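Local coordinates for protein Epf (Streptococcus pyogenes, PDB 4ES8) that probably acts as a cell-surface adhesin, attaching the streptococcus to cells through an N-terminal domain that contains a carbohydrate-binding module, at residues G38-F43 against I78-Q83; L188-K193 against K207-I212; M26-T31 against Q83-R88. All coordinates share one frame; numbering follows the deposited sequence.

Contact 1 (G38-F43 against I78-Q83); sequences GSSGRF and IKIDKQ. With ACT (acetate ion), chain D.
Arg42 NH1, on the side chain that packs against Ile78, is shared between two acceptors: OXT of an acetate ion probably left from crystallisation, in a nearly straight hydrogen bond of 2.8 Å (176° at the hydrogen), and the carbonyl of His55. Arg42 NH2 likewise serves two, the acetate O at 2.9 Å and the carbonyl of Trp32. The ion thus lies in the guanidinium plane, at its edge, in a bidentate pair of hydrogen bonds, and the two carbonyls fix how the group is turned. Nearer the backbone, CD of Arg42 sits 3.3 Å from Ile78 CD1, a tight contact in which the two side chains cross at about a right angle. Arg42 CG (chi1 41°) and Ile78 CG1 (chi1 59°) both stand between backbone N and carbonyl carbon, and these turns bring CD and CD1 together. Two residues back from Arg42 and two residues on from Ile78, Ser40 OG lies 3.7 Å from Ile80 CD1. Past the strand end, Asp81 OD1 accepts from Gln83 N at 3.1 Å, forming an Asx turn, and also bonds Ser84 OG. CA of Arg42 and CA of Ile78 are 8.3 Å apart: strand 41-46 with the residue before it, and strand 76-80, meet through side chains, as facing sheets of a beta-sandwich do, a fold common among carbohydrate-binding modules.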
ATOM      1  N   GLY A  38     -15.901   0.563   4.033  1.00 13.54           N
ATOM      2  CA  GLY A  38     -14.902   0.857   5.054  1.00 12.19           C
ATOM      3  C   GLY A  38     -15.034   0.037   6.324  1.00 12.79           C
ATOM      4  O   GLY A  38     -14.410   0.392   7.333  1.00 11.89           O
ATOM      5  N   SER A  39     -15.838  -1.051   6.313  1.00  9.47           N
ATOM      6  CA  SER A  39     -15.887  -1.910   7.508  1.00  8.33           C
ATOM      7  C   SER A  39     -14.541  -2.636   7.686  1.00  9.81           C
ATOM      8  O   SER A  39     -13.767  -2.750   6.725  1.00  8.38           O
ATOM      9  CB  SER A  39     -17.013  -2.944   7.415  1.00  8.06           C
ATOM     10  OG  SER A  39     -16.805  -3.769   6.275  1.00 12.56           O
ATOM     11  N   SER A  40     -14.269  -3.094   8.924  1.00  7.87           N
ATOM     12  CA  SER A  40     -13.015  -3.786   9.191  1.00  6.50           C
ATOM     13  C   SER A  40     -13.272  -5.252   9.500  1.00  7.20           C
ATOM     14  O   SER A  40     -14.336  -5.583  10.027  1.00  7.43           O
ATOM     15  CB  SER A  40     -12.276  -3.129  10.357  1.00  8.22           C
ATOM     16  OG  SER A  40     -11.944  -1.789  10.040  1.00  8.95           O
ATOM     17  N   GLY A  41     -12.297  -6.108   9.162  1.00  6.63           N
ATOM     18  CA  GLY A  41     -12.367  -7.536   9.450  1.00  6.08           C
ATOM     19  C   GLY A  41     -12.005  -7.819  10.896  1.00  8.82           C
ATOM     20  O   GLY A  41     -11.254  -7.066  11.536  1.00  7.79           O
ATOM     21  N   ARG A  42     -12.506  -8.938  11.401  1.00  6.62           N
ATOM     22  CA  ARG A  42     -12.336  -9.337  12.789  1.00  5.30           C
ATOM     23  C   ARG A  42     -12.234 -10.861  12.775  1.00  8.63           C
ATOM     24  O   ARG A  42     -13.075 -11.534  12.177  1.00  7.10           O
ATOM     25  CB  ARG A  42     -13.522  -8.824  13.642  1.00  4.56           C
ATOM     26  CG  ARG A  42     -14.872  -8.981  12.923  1.00  7.36           C
ATOM     27  CD  ARG A  42     -15.998  -8.406  13.766  1.00  6.86           C
ATOM     28  NE  ARG A  42     -17.129  -8.054  12.911  1.00  7.73           N
ATOM     29  CZ  ARG A  42     -18.275  -8.728  12.870  1.00 10.83           C
ATOM     30  NH1 ARG A  42     -18.426  -9.848  13.584  1.00  8.74           N
ATOM     31  NH2 ARG A  42     -19.256  -8.329  12.067  1.00  8.89           N
ATOM     32  N   PHE A  43     -11.148 -11.390  13.344  1.00  5.11           N
ATOM     33  CA  PHE A  43     -10.863 -12.824  13.235  1.00  4.20           C
ATOM     34  C   PHE A  43     -10.276 -13.370  14.508  1.00  7.22           C
ATOM     35  O   PHE A  43      -9.798 -12.595  15.343  1.00  7.30           O
ATOM     36  CB  PHE A  43      -9.803 -13.026  12.127  1.00  6.34           C
ATOM     37  CG  PHE A  43     -10.160 -12.475  10.766  1.00  5.62           C
ATOM     38  CD1 PHE A  43      -9.888 -11.146  10.439  1.00  6.48           C
ATOM     39  CD2 PHE A  43     -10.798 -13.273   9.821  1.00  7.15           C
ATOM     40  CE1 PHE A  43     -10.222 -10.628   9.178  1.00  7.23           C
ATOM     41  CE2 PHE A  43     -11.150 -12.753   8.562  1.00  9.64           C
ATOM     42  CZ  PHE A  43     -10.860 -11.433   8.248  1.00  8.32           C
ATOM     43  N   ILE A  78     -14.511  -7.111  21.267  1.00  7.60           N
ATOM     44  CA  ILE A  78     -13.848  -6.219  20.308  1.00  6.57           C
ATOM     45  C   ILE A  78     -14.566  -4.875  20.291  1.00 10.03           C
ATOM     46  O   ILE A  78     -15.770  -4.811  20.581  1.00  9.98           O
ATOM     47  CB  ILE A  78     -13.801  -6.873  18.915  1.00  8.33           C
ATOM     48  CG1 ILE A  78     -15.223  -7.195  18.379  1.00  9.04           C
ATOM     49  CG2 ILE A  78     -12.869  -8.130  18.961  1.00  8.25           C
ATOM     50  CD1 ILE A  78     -15.203  -7.804  16.940  1.00  7.84           C
ATOM     51  N   LYS A  79     -13.844  -3.804  19.933  1.00  6.97           N
ATOM     52  CA  LYS A  79     -14.446  -2.462  19.952  1.00  6.53           C
ATOM     53  C   LYS A  79     -13.850  -1.618  18.863  1.00  9.31           C
ATOM     54  O   LYS A  79     -12.622  -1.614  18.673  1.00  8.62           O
ATOM     55  CB  LYS A  79     -14.234  -1.786  21.324  1.00  9.00           C
ATOM     56  CG  LYS A  79     -14.842  -0.388  21.466  1.00  9.83           C
ATOM     57  CD  LYS A  79     -14.719   0.163  22.923  1.00 11.50           C
ATOM     58  CE  LYS A  79     -13.291   0.353  23.418  1.00 13.91           C
ATOM     59  NZ  LYS A  79     -12.555   1.419  22.676  1.00 13.59           N
ATOM     60  N   ILE A  80     -14.720  -0.917  18.131  1.00  6.94           N
ATOM     61  CA  ILE A  80     -14.256  -0.059  17.053  1.00  6.36           C
ATOM     62  C   ILE A  80     -14.959   1.281  17.126  1.00 10.89           C
ATOM     63  O   ILE A  80     -16.118   1.387  17.603  1.00  9.87           O
ATOM     64  CB  ILE A  80     -14.507  -0.754  15.678  1.00  9.09           C
ATOM     65  CG1 ILE A  80     -13.651  -0.162  14.551  1.00  8.28           C
ATOM     66  CG2 ILE A  80     -16.016  -0.778  15.304  1.00  9.83           C
ATOM     67  CD1 ILE A  80     -13.686  -1.057  13.249  1.00  8.80           C
ATOM     68  N   ASP A  81     -14.240   2.306  16.707  1.00  7.80           N
ATOM     69  CA  ASP A  81     -14.841   3.623  16.572  1.00  8.01           C
ATOM     70  C   ASP A  81     -14.131   4.342  15.428  1.00 11.46           C
ATOM     71  O   ASP A  81     -13.320   3.734  14.704  1.00 11.85           O
ATOM     72  CB  ASP A  81     -14.861   4.400  17.895  1.00  9.37           C
ATOM     73  CG  ASP A  81     -13.516   4.723  18.474  1.00 11.81           C
ATOM     74  OD1 ASP A  81     -12.536   4.826  17.688  1.00 11.29           O
ATOM     75  OD2 ASP A  81     -13.435   4.905  19.703  1.00 17.57           O
ATOM     76  N   LYS A  82     -14.431   5.635  15.236  1.00 10.21           N
ATOM     77  CA  LYS A  82     -13.931   6.391  14.102  1.00 11.20           C
ATOM     78  C   LYS A  82     -12.405   6.394  13.979  1.00 11.81           C
ATOM     79  O   LYS A  82     -11.902   6.548  12.875  1.00 12.12           O
ATOM     80  CB  LYS A  82     -14.451   7.849  14.195  1.00 16.69           C
ATOM     81  CG  LYS A  82     -14.310   8.664  12.917  1.00 39.80           C
ATOM     82  CD  LYS A  82     -14.619  10.147  13.153  1.00 50.33           C
ATOM     83  CE  LYS A  82     -14.239  11.013  11.974  1.00 64.34           C
ATOM     84  NZ  LYS A  82     -15.059  10.719  10.769  1.00 72.10           N
ATOM     85  N   GLN A  83     -11.678   6.246  15.104  1.00  9.89           N
ATOM     86  CA  GLN A  83     -10.227   6.333  15.059  1.00 10.28           C
ATOM     87  C   GLN A  83      -9.513   5.105  15.556  1.00 11.60           C
ATOM     88  O   GLN A  83      -8.304   5.033  15.335  1.00 11.95           O
ATOM     89  CB  GLN A  83      -9.737   7.518  15.930  1.00 13.53           C
ATOM     90  CG  GLN A  83     -10.215   8.879  15.427  1.00 33.66           C
ATOM     91  CD  GLN A  83      -9.504  10.016  16.114  1.00 62.81           C
ATOM     92  OE1 GLN A  83      -9.864  10.424  17.223  1.00 60.28           O
ATOM     93  NE2 GLN A  83      -8.486  10.563  15.458  1.00 56.96           N
TER
HETATM   94  C   ACT D 502     -21.634 -10.993  12.589  1.00 12.95           C
HETATM   95  O   ACT D 502     -21.458 -10.147  11.686  1.00 10.81           O
HETATM   96  OXT ACT D 502     -20.799 -11.369  13.430  1.00 10.21           O
HETATM   97  CH3 ACT D 502     -23.012 -11.655  12.758  1.00 13.39           C

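Contact 2 (L188-K193 against K207-I212); sequences LVLLSK and KNLKII
Leu209 reaches across to Leu188 and Leu190 with a single methyl, and in the conformer given, one of two modelled, that methyl makes the closest part of the contact. Its CD2 stands 3.7 Å from Leu188 CD2, the two side chains meeting at a slant. The same Leu209 CD2 lies 3.9 Å from CD1 of Leu190, which runs past it in the opposite direction. The tightness is to that extent provisional, since the second conformer may pack differently. Leu188 sends CG anti to its backbone N (chi1 170°), whereas in Leu190 CG lies beside the nitrogen (chi1 -64°); the different turns bring one methyl of each leucine to the same partner. Leu188 also packs on Ile116 and Phe118 of strand 113-123. Such alternate-residue packing, with both leucines on one face of strand 186-194, belongs to the hydrophobic interior of a beta-sandwich: strand 202-213 is part of the other sheet, and the CA atoms of Leu188 and Leu209 are 9.1 Å apart. Away from these three leucines the segments separate quickly. CA of Leu190 and CA of Lys207 are already 10.5 Å apart, and the CB of Lys207 points away from 188-193. On the outer face of strand 202-213 the long chain of Lys210 is exposed to solvent, touching Thr117 of the adjacent strand, while the partly exposed Asn208 hydrogen-bonds Glu119 through ND2.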
ATOM      1  N   LEU A 188      -3.987  -3.927   6.458  1.00  6.99           N
ATOM      2  CA  LEU A 188      -3.055  -3.970   7.563  1.00  5.99           C
ATOM      3  C   LEU A 188      -3.659  -4.958   8.541  1.00  8.86           C
ATOM      4  O   LEU A 188      -4.821  -4.779   8.945  1.00  7.96           O
ATOM      5  CB  LEU A 188      -2.845  -2.586   8.216  1.00  6.59           C
ATOM      6  CG  LEU A 188      -2.059  -2.612   9.547  1.00 10.31           C
ATOM      7  CD1 LEU A 188      -0.600  -3.078   9.355  1.00  9.77           C
ATOM      8  CD2 LEU A 188      -2.020  -1.235  10.180  1.00 11.33           C
ATOM      9  N   VAL A 189      -2.920  -6.011   8.891  1.00  5.79           N
ATOM     10  CA  VAL A 189      -3.389  -7.013   9.844  1.00  4.80           C
ATOM     11  C   VAL A 189      -2.798  -6.708  11.210  1.00  8.60           C
ATOM     12  O   VAL A 189      -1.573  -6.663  11.365  1.00  7.53           O
ATOM     13  CB  VAL A 189      -3.068  -8.467   9.404  1.00  7.03           C
ATOM     14  CG1 VAL A 189      -3.926  -9.451  10.216  1.00  6.64           C
ATOM     15  CG2 VAL A 189      -3.336  -8.642   7.913  1.00  6.98           C
ATOM     16  N   LEU A 190      -3.679  -6.455  12.178  1.00  6.45           N
ATOM     17  CA  LEU A 190      -3.276  -6.089  13.551  1.00  6.42           C
ATOM     18  C   LEU A 190      -3.559  -7.276  14.449  1.00  9.39           C
ATOM     19  O   LEU A 190      -4.732  -7.559  14.745  1.00  8.03           O
ATOM     20  CB  LEU A 190      -4.062  -4.861  14.006  1.00  6.48           C
ATOM     21  CG  LEU A 190      -3.762  -3.598  13.180  1.00  8.65           C
ATOM     22  CD1 LEU A 190      -4.809  -2.549  13.422  1.00  9.62           C
ATOM     23  CD2 LEU A 190      -2.361  -3.046  13.482  1.00 11.17           C
ATOM     24  N   LEU A 191      -2.507  -8.034  14.805  1.00  6.90           N
ATOM     25  CA  LEU A 191      -2.679  -9.270  15.552  1.00  6.35           C
ATOM     26  C   LEU A 191      -2.227  -9.161  16.970  1.00  8.46           C
ATOM     27  O   LEU A 191      -1.218  -8.518  17.263  1.00  8.16           O
ATOM     28  CB  LEU A 191      -1.904 -10.445  14.891  1.00  6.24           C
ATOM     29  CG  LEU A 191      -2.150 -10.638  13.391  1.00  9.15           C
ATOM     30  CD1 LEU A 191      -1.026 -10.018  12.581  1.00  9.17           C
ATOM     31  CD2 LEU A 191      -2.253 -12.120  13.047  1.00 11.06           C
ATOM     32  N   SER A 192      -2.963  -9.834  17.866  1.00  5.89           N
ATOM     33  CA  SER A 192      -2.532  -9.907  19.267  1.00  5.44           C
ATOM     34  C   SER A 192      -2.827 -11.288  19.796  1.00  7.95           C
ATOM     35  O   SER A 192      -3.612 -12.035  19.200  1.00  6.30           O
ATOM     36  CB  SER A 192      -3.206  -8.830  20.117  1.00  7.37           C
ATOM     37  OG  SER A 192      -4.621  -8.919  20.107  1.00  7.76           O
ATOM     38  N   LYS A 193      -2.182 -11.651  20.906  1.00  6.84           N
ATOM     39  CA  LYS A 193      -2.454 -12.950  21.477  1.00  7.17           C
ATOM     40  C   LYS A 193      -2.120 -12.983  22.948  1.00  9.63           C
ATOM     41  O   LYS A 193      -1.359 -12.141  23.439  1.00  9.04           O
ATOM     42  CB  LYS A 193      -1.716 -14.060  20.710  1.00 10.16           C
ATOM     43  CG  LYS A 193      -0.250 -14.213  21.027  1.00 11.82           C
ATOM     44  CD  LYS A 193       0.258 -15.548  20.452  1.00 15.16           C
ATOM     45  CE  LYS A 193       1.749 -15.658  20.396  1.00 27.30           C
ATOM     46  NZ  LYS A 193       2.166 -16.905  19.694  1.00 27.78           N
ATOM     47  N   LYS A 207      -4.636   2.677  16.825  1.00  6.97           N
ATOM     48  CA  LYS A 207      -5.442   3.809  16.363  1.00  6.54           C
ATOM     49  C   LYS A 207      -4.744   4.690  15.354  1.00  9.04           C
ATOM     50  O   LYS A 207      -3.535   4.570  15.147  1.00  8.35           O
ATOM     51  CB  LYS A 207      -5.868   4.689  17.566  1.00 10.46           C
ATOM     52  CG  LYS A 207      -4.709   5.236  18.378  1.00 13.75           C
ATOM     53  CD  LYS A 207      -5.224   5.942  19.650  1.00 16.62           C
ATOM     54  CE  LYS A 207      -4.073   6.281  20.559  1.00 30.88           C
ATOM     55  NZ  LYS A 207      -4.482   7.201  21.658  1.00 34.45           N
ATOM     56  N   ASN A 208      -5.531   5.566  14.712  1.00  8.11           N
ATOM     57  CA  ASN A 208      -5.061   6.623  13.785  1.00  7.85           C
ATOM     58  C   ASN A 208      -4.207   6.030  12.654  1.00 11.12           C
ATOM     59  O   ASN A 208      -3.029   6.368  12.466  1.00 10.66           O
ATOM     60  CB  ASN A 208      -4.325   7.705  14.572  1.00  9.01           C
ATOM     61  CG  ASN A 208      -5.283   8.422  15.506  1.00 21.43           C
ATOM     62  OD1 ASN A 208      -6.482   8.607  15.204  1.00 18.25           O
ATOM     63  ND2 ASN A 208      -4.782   8.860  16.640  1.00 19.70           N
ATOM     64  N   LEU A 209      -4.865   5.150  11.904  1.00  9.23           N
ATOM     65  CA  LEU A 209      -4.255   4.411  10.802  0.50  9.87           C
ATOM     66  C   LEU A 209      -4.222   5.254   9.530  1.00 13.03           C
ATOM     67  O   LEU A 209      -5.215   5.904   9.180  1.00 14.13           O
ATOM     68  CB  LEU A 209      -5.021   3.101  10.580  0.50 10.33           C
ATOM     69  CG  LEU A 209      -5.213   2.263  11.862  0.50 14.75           C
ATOM     70  CD1 LEU A 209      -6.673   1.952  12.127  0.50 15.17           C
ATOM     71  CD2 LEU A 209      -4.384   1.027  11.853  0.50 17.89           C
ATOM     72  N   LYS A 210      -3.076   5.258   8.850  1.00  8.33           N
ATOM     73  CA  LYS A 210      -2.889   6.000   7.590  1.00  7.68           C
ATOM     74  C   LYS A 210      -2.033   5.169   6.661  1.00 10.83           C
ATOM     75  O   LYS A 210      -1.214   4.383   7.140  1.00  9.30           O
ATOM     76  CB  LYS A 210      -2.193   7.366   7.821  1.00 10.43           C
ATOM     77  CG  LYS A 210      -3.022   8.433   8.541  1.00 15.09           C
ATOM     78  CD  LYS A 210      -2.155   9.682   8.817  1.00 15.34           C
ATOM     79  CE  LYS A 210      -2.802  10.541   9.878  1.00 29.58           C
ATOM     80  NZ  LYS A 210      -2.157  11.878   9.973  1.00 47.63           N
ATOM     81  N   ILE A 211      -2.183   5.359   5.335  1.00  6.67           N
ATOM     82  CA  ILE A 211      -1.297   4.712   4.367  1.00  6.23           C
ATOM     83  C   ILE A 211      -1.136   5.655   3.192  1.00  9.85           C
ATOM     84  O   ILE A 211      -2.128   6.202   2.707  1.00  9.01           O
ATOM     85  CB  ILE A 211      -1.722   3.291   3.929  1.00  8.52           C
ATOM     86  CG1 ILE A 211      -0.703   2.667   2.947  1.00  8.58           C
ATOM     87  CG2 ILE A 211      -3.161   3.261   3.359  1.00 10.03           C
ATOM     88  CD1 ILE A 211      -1.061   1.227   2.478  1.00  9.88           C
ATOM     89  N   ILE A 212       0.090   5.815   2.695  1.00  6.93           N
ATOM     90  CA  ILE A 212       0.333   6.659   1.523  1.00  6.55           C
ATOM     91  C   ILE A 212       1.243   5.943   0.566  1.00  9.36           C
ATOM     92  O   ILE A 212       2.045   5.087   0.978  1.00  8.31           O
ATOM     93  CB  ILE A 212       0.939   8.039   1.890  1.00  9.62           C
ATOM     94  CG1 ILE A 212       2.259   7.907   2.693  1.00  9.22           C
ATOM     95  CG2 ILE A 212      -0.114   8.886   2.646  1.00  8.67           C
ATOM     96  CD1 ILE A 212       3.151   9.174   2.627  1.00 13.15           C
TER

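Contact 3 (M26-T31 against Q83-R88); sequences MNFKGT and QSIAAR. With ACT (acetate ion), chain E.
Phe28 carries the contact for 26-31: its ring edge meets Ser84 O and Ile85 CD1, while Gln83 C is approached obliquely. With CG anti to the backbone N (chi1 179°), the side chain extends its ring to the opposite segment. Its meetings with the main chain are the closer ones. CZ of Phe28 comes within 3.6 Å of the carbonyl oxygen Ser84 O, which lies in the plane of the ring, so the slightly positive rim of the ring probably meets the oxygen favourably. Next to it, CE2 of Phe28 is 3.9 Å from Gln83 C. Within its own segment the main chain turns back over one face of the ring, with Gly30 N 4.0 Å from the plane of the Phe28 ring, over the centre; the positive phi of Gly30 (72°) belongs to that turn. Apolar contact across the segments is limited to Phe28 CE1 and Ile85 CD1 at 4.3 Å. Among polar partners, a glycerol, probably from crystallisation, is hydrogen-bonded to Phe28 N. At the far end of 83-88, Arg88 bends at chi3 and gives an acetate OXT a 3.0 Å hydrogen bond from NH1; its NE makes a salt bridge with Asp203, and Trp67 adds a cation-pi contact. Phe28 lies in the loop after the short strand 26-27, packed also on Ser40, on Ile80 of strand 76-80 and on Val103 of strand 97-105, while strand 84-89 runs between strands 76-80 and 202-213.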
ATOM      1  N   MET A  26      -6.249   4.714   3.281  1.00  7.68           N
ATOM      2  CA  MET A  26      -6.954   3.861   4.233  0.50  7.11           C
ATOM      3  C   MET A  26      -8.411   3.776   3.888  1.00 10.54           C
ATOM      4  O   MET A  26      -8.950   4.751   3.325  1.00 10.52           O
ATOM      5  CB  MET A  26      -6.864   4.468   5.636  0.50  8.19           C
ATOM      6  CG  MET A  26      -5.555   4.270   6.285  0.50  9.90           C
ATOM      7  SD  MET A  26      -4.981   2.557   6.394  0.50 11.74           S
ATOM      8  CE  MET A  26      -6.222   1.867   7.242  0.50  9.78           C
ATOM      9  N   ASN A  27      -9.076   2.681   4.230  1.00  7.22           N
ATOM     10  CA  ASN A  27     -10.523   2.585   4.078  1.00  6.68           C
ATOM     11  C   ASN A  27     -11.049   2.104   5.427  1.00  9.55           C
ATOM     12  O   ASN A  27     -11.402   0.917   5.587  1.00  8.82           O
ATOM     13  CB  ASN A  27     -10.980   1.728   2.903  1.00  8.62           C
ATOM     14  CG  ASN A  27     -12.459   1.958   2.601  1.00 13.84           C
ATOM     15  OD1 ASN A  27     -13.112   2.852   3.182  1.00 11.27           O
ATOM     16  ND2 ASN A  27     -12.995   1.186   1.666  1.00 14.88           N
ATOM     17  N   PHE A  28     -11.040   3.015   6.424  1.00  8.77           N
ATOM     18  CA  PHE A  28     -11.418   2.691   7.793  1.00  8.55           C
ATOM     19  C   PHE A  28     -12.552   3.613   8.241  1.00 10.98           C
ATOM     20  O   PHE A  28     -12.286   4.769   8.596  1.00  9.99           O
ATOM     21  CB  PHE A  28     -10.191   2.804   8.734  1.00  8.92           C
ATOM     22  CG  PHE A  28     -10.497   2.508  10.183  1.00  8.31           C
ATOM     23  CD1 PHE A  28     -10.535   1.200  10.652  1.00 10.62           C
ATOM     24  CD2 PHE A  28     -10.712   3.541  11.091  1.00 10.00           C
ATOM     25  CE1 PHE A  28     -10.810   0.928  12.008  1.00 11.05           C
ATOM     26  CE2 PHE A  28     -10.981   3.266  12.436  1.00 12.38           C
ATOM     27  CZ  PHE A  28     -11.031   1.960  12.888  1.00 10.54           C
ATOM     28  N   LYS A  29     -13.810   3.117   8.189  1.00  8.83           N
ATOM     29  CA  LYS A  29     -14.951   3.953   8.589  1.00  9.11           C
ATOM     30  C   LYS A  29     -15.407   3.692  10.036  1.00 12.19           C
ATOM     31  O   LYS A  29     -16.381   4.295  10.488  1.00 14.42           O
ATOM     32  CB  LYS A  29     -16.116   3.795   7.612  1.00 10.92           C
ATOM     33  CG  LYS A  29     -15.857   4.471   6.263  1.00 14.71           C
ATOM     34  CD  LYS A  29     -16.426   5.870   6.209  1.00 29.60           C
ATOM     35  CE  LYS A  29     -16.201   6.484   4.850  1.00 29.23           C
ATOM     36  NZ  LYS A  29     -17.160   5.967   3.837  1.00 28.84           N
ATOM     37  N   GLY A  30     -14.715   2.806  10.760  1.00  7.56           N
ATOM     38  CA  GLY A  30     -15.009   2.536  12.158  1.00  7.54           C
ATOM     39  C   GLY A  30     -16.291   1.763  12.368  1.00  9.98           C
ATOM     40  O   GLY A  30     -17.122   2.128  13.211  1.00 11.31           O
ATOM     41  N   THR A  31     -16.442   0.652  11.630  1.00  7.68           N
ATOM     42  CA  THR A  31     -17.649  -0.151  11.784  1.00  8.41           C
ATOM     43  C   THR A  31     -17.382  -1.633  11.561  1.00 10.49           C
ATOM     44  O   THR A  31     -16.551  -2.022  10.703  1.00  8.94           O
ATOM     45  CB  THR A  31     -18.782   0.350  10.804  1.00  9.88           C
ATOM     46  OG1 THR A  31     -19.960  -0.435  11.022  1.00 11.56           O
ATOM     47  CG2 THR A  31     -18.385   0.272   9.316  1.00 11.09           C
ATOM     48  N   GLN A  83     -11.678   6.246  15.104  1.00  9.89           N
ATOM     49  CA  GLN A  83     -10.227   6.333  15.059  1.00 10.28           C
ATOM     50  C   GLN A  83      -9.513   5.105  15.556  1.00 11.60           C
ATOM     51  O   GLN A  83      -8.304   5.033  15.335  1.00 11.95           O
ATOM     52  CB  GLN A  83      -9.737   7.518  15.930  1.00 13.53           C
ATOM     53  CG  GLN A  83     -10.215   8.879  15.427  1.00 33.66           C
ATOM     54  CD  GLN A  83      -9.504  10.016  16.114  1.00 62.81           C
ATOM     55  OE1 GLN A  83      -9.864  10.424  17.223  1.00 60.28           O
ATOM     56  NE2 GLN A  83      -8.486  10.563  15.458  1.00 56.96           N
ATOM     57  N   SER A  84     -10.192   4.169  16.234  1.00  6.88           N
ATOM     58  CA  SER A  84      -9.463   3.082  16.891  1.00  7.29           C
ATOM     59  C   SER A  84     -10.116   1.732  16.767  1.00  8.99           C
ATOM     60  O   SER A  84     -11.310   1.623  16.438  1.00  9.32           O
ATOM     61  CB  SER A  84      -9.330   3.393  18.385  1.00  9.40           C
ATOM     62  OG  SER A  84     -10.586   3.360  19.048  1.00 10.64           O
ATOM     63  N   ILE A  85      -9.337   0.688  17.060  1.00  5.90           N
ATOM     64  CA  ILE A  85      -9.827  -0.682  17.011  1.00  5.96           C
ATOM     65  C   ILE A  85      -9.119  -1.432  18.134  1.00  8.32           C
ATOM     66  O   ILE A  85      -7.923  -1.208  18.366  1.00  6.47           O
ATOM     67  CB  ILE A  85      -9.617  -1.276  15.596  1.00  8.26           C
ATOM     68  CG1 ILE A  85     -10.395  -2.568  15.417  1.00  8.14           C
ATOM     69  CG2 ILE A  85      -8.116  -1.428  15.203  1.00  8.35           C
ATOM     70  CD1 ILE A  85     -10.512  -2.945  13.946  1.00  8.13           C
ATOM     71  N   ALA A  86      -9.878  -2.211  18.913  1.00  6.69           N
ATOM     72  CA  ALA A  86      -9.318  -2.820  20.112  1.00  6.45           C
ATOM     73  C   ALA A  86      -9.878  -4.193  20.402  1.00  8.57           C
ATOM     74  O   ALA A  86     -11.016  -4.497  20.017  1.00  7.15           O
ATOM     75  CB  ALA A  86      -9.613  -1.911  21.312  1.00  7.86           C
ATOM     76  N   ALA A  87      -9.066  -5.002  21.118  1.00  6.82           N
ATOM     77  CA  ALA A  87      -9.467  -6.329  21.585  1.00  6.44           C
ATOM     78  C   ALA A  87      -9.333  -6.409  23.086  1.00 10.09           C
ATOM     79  O   ALA A  87      -8.439  -5.771  23.670  1.00  8.35           O
ATOM     80  CB  ALA A  87      -8.606  -7.408  20.941  1.00  7.54           C
ATOM     81  N   ARG A  88     -10.211  -7.202  23.704  1.00  6.47           N
ATOM     82  CA  ARG A  88     -10.213  -7.467  25.140  1.00  6.56           C
ATOM     83  C   ARG A  88     -10.244  -8.962  25.317  1.00 10.94           C
ATOM     84  O   ARG A  88     -11.113  -9.624  24.731  1.00 10.08           O
ATOM     85  CB  ARG A  88     -11.415  -6.812  25.836  1.00  9.34           C
ATOM     86  CG  ARG A  88     -11.641  -7.334  27.261  1.00 10.36           C
ATOM     87  CD  ARG A  88     -12.669  -6.508  28.018  1.00  9.64           C
ATOM     88  NE  ARG A  88     -12.161  -5.172  28.278  1.00 10.12           N
ATOM     89  CZ  ARG A  88     -12.908  -4.167  28.717  1.00 15.03           C
ATOM     90  NH1 ARG A  88     -14.188  -4.367  29.031  1.00 13.75           N
ATOM     91  NH2 ARG A  88     -12.377  -2.967  28.890  1.00 11.24           N
TER
HETATM   92  C   ACT E 503     -17.140  -6.640  29.050  1.00 26.59           C
HETATM   93  O   ACT E 503     -18.022  -7.442  29.427  1.00 27.59           O
HETATM   94  OXT ACT E 503     -15.951  -6.762  29.431  1.00 23.21           O
HETATM   95  CH3 ACT E 503     -17.592  -5.435  28.240  1.00 26.30           C

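All three contacts join the two antiparallel sheets of the larger, first module of this fragment, probably the carbohydrate-binding module. Contacts 1 and 3 nearly coincide, their centres about 4 Å apart; they share Gln83 and use the adjacent strands 76-80 and 84-89, with Lys79 O to Ala86 N (2.8 Å) probably a hydrogen bond between them. Contact 2 lies about 11 Å from contact 1 and 9 Å from contact 3, centre to centre, and connects through a probable hydrogen bond from Asn208 N to Gln83 O. Along the chain, contact 1 falls within the span bounded by contact 3, and contact 2 follows both. Strands from residue 26 to 213 thus contribute to the packing between the two sheets.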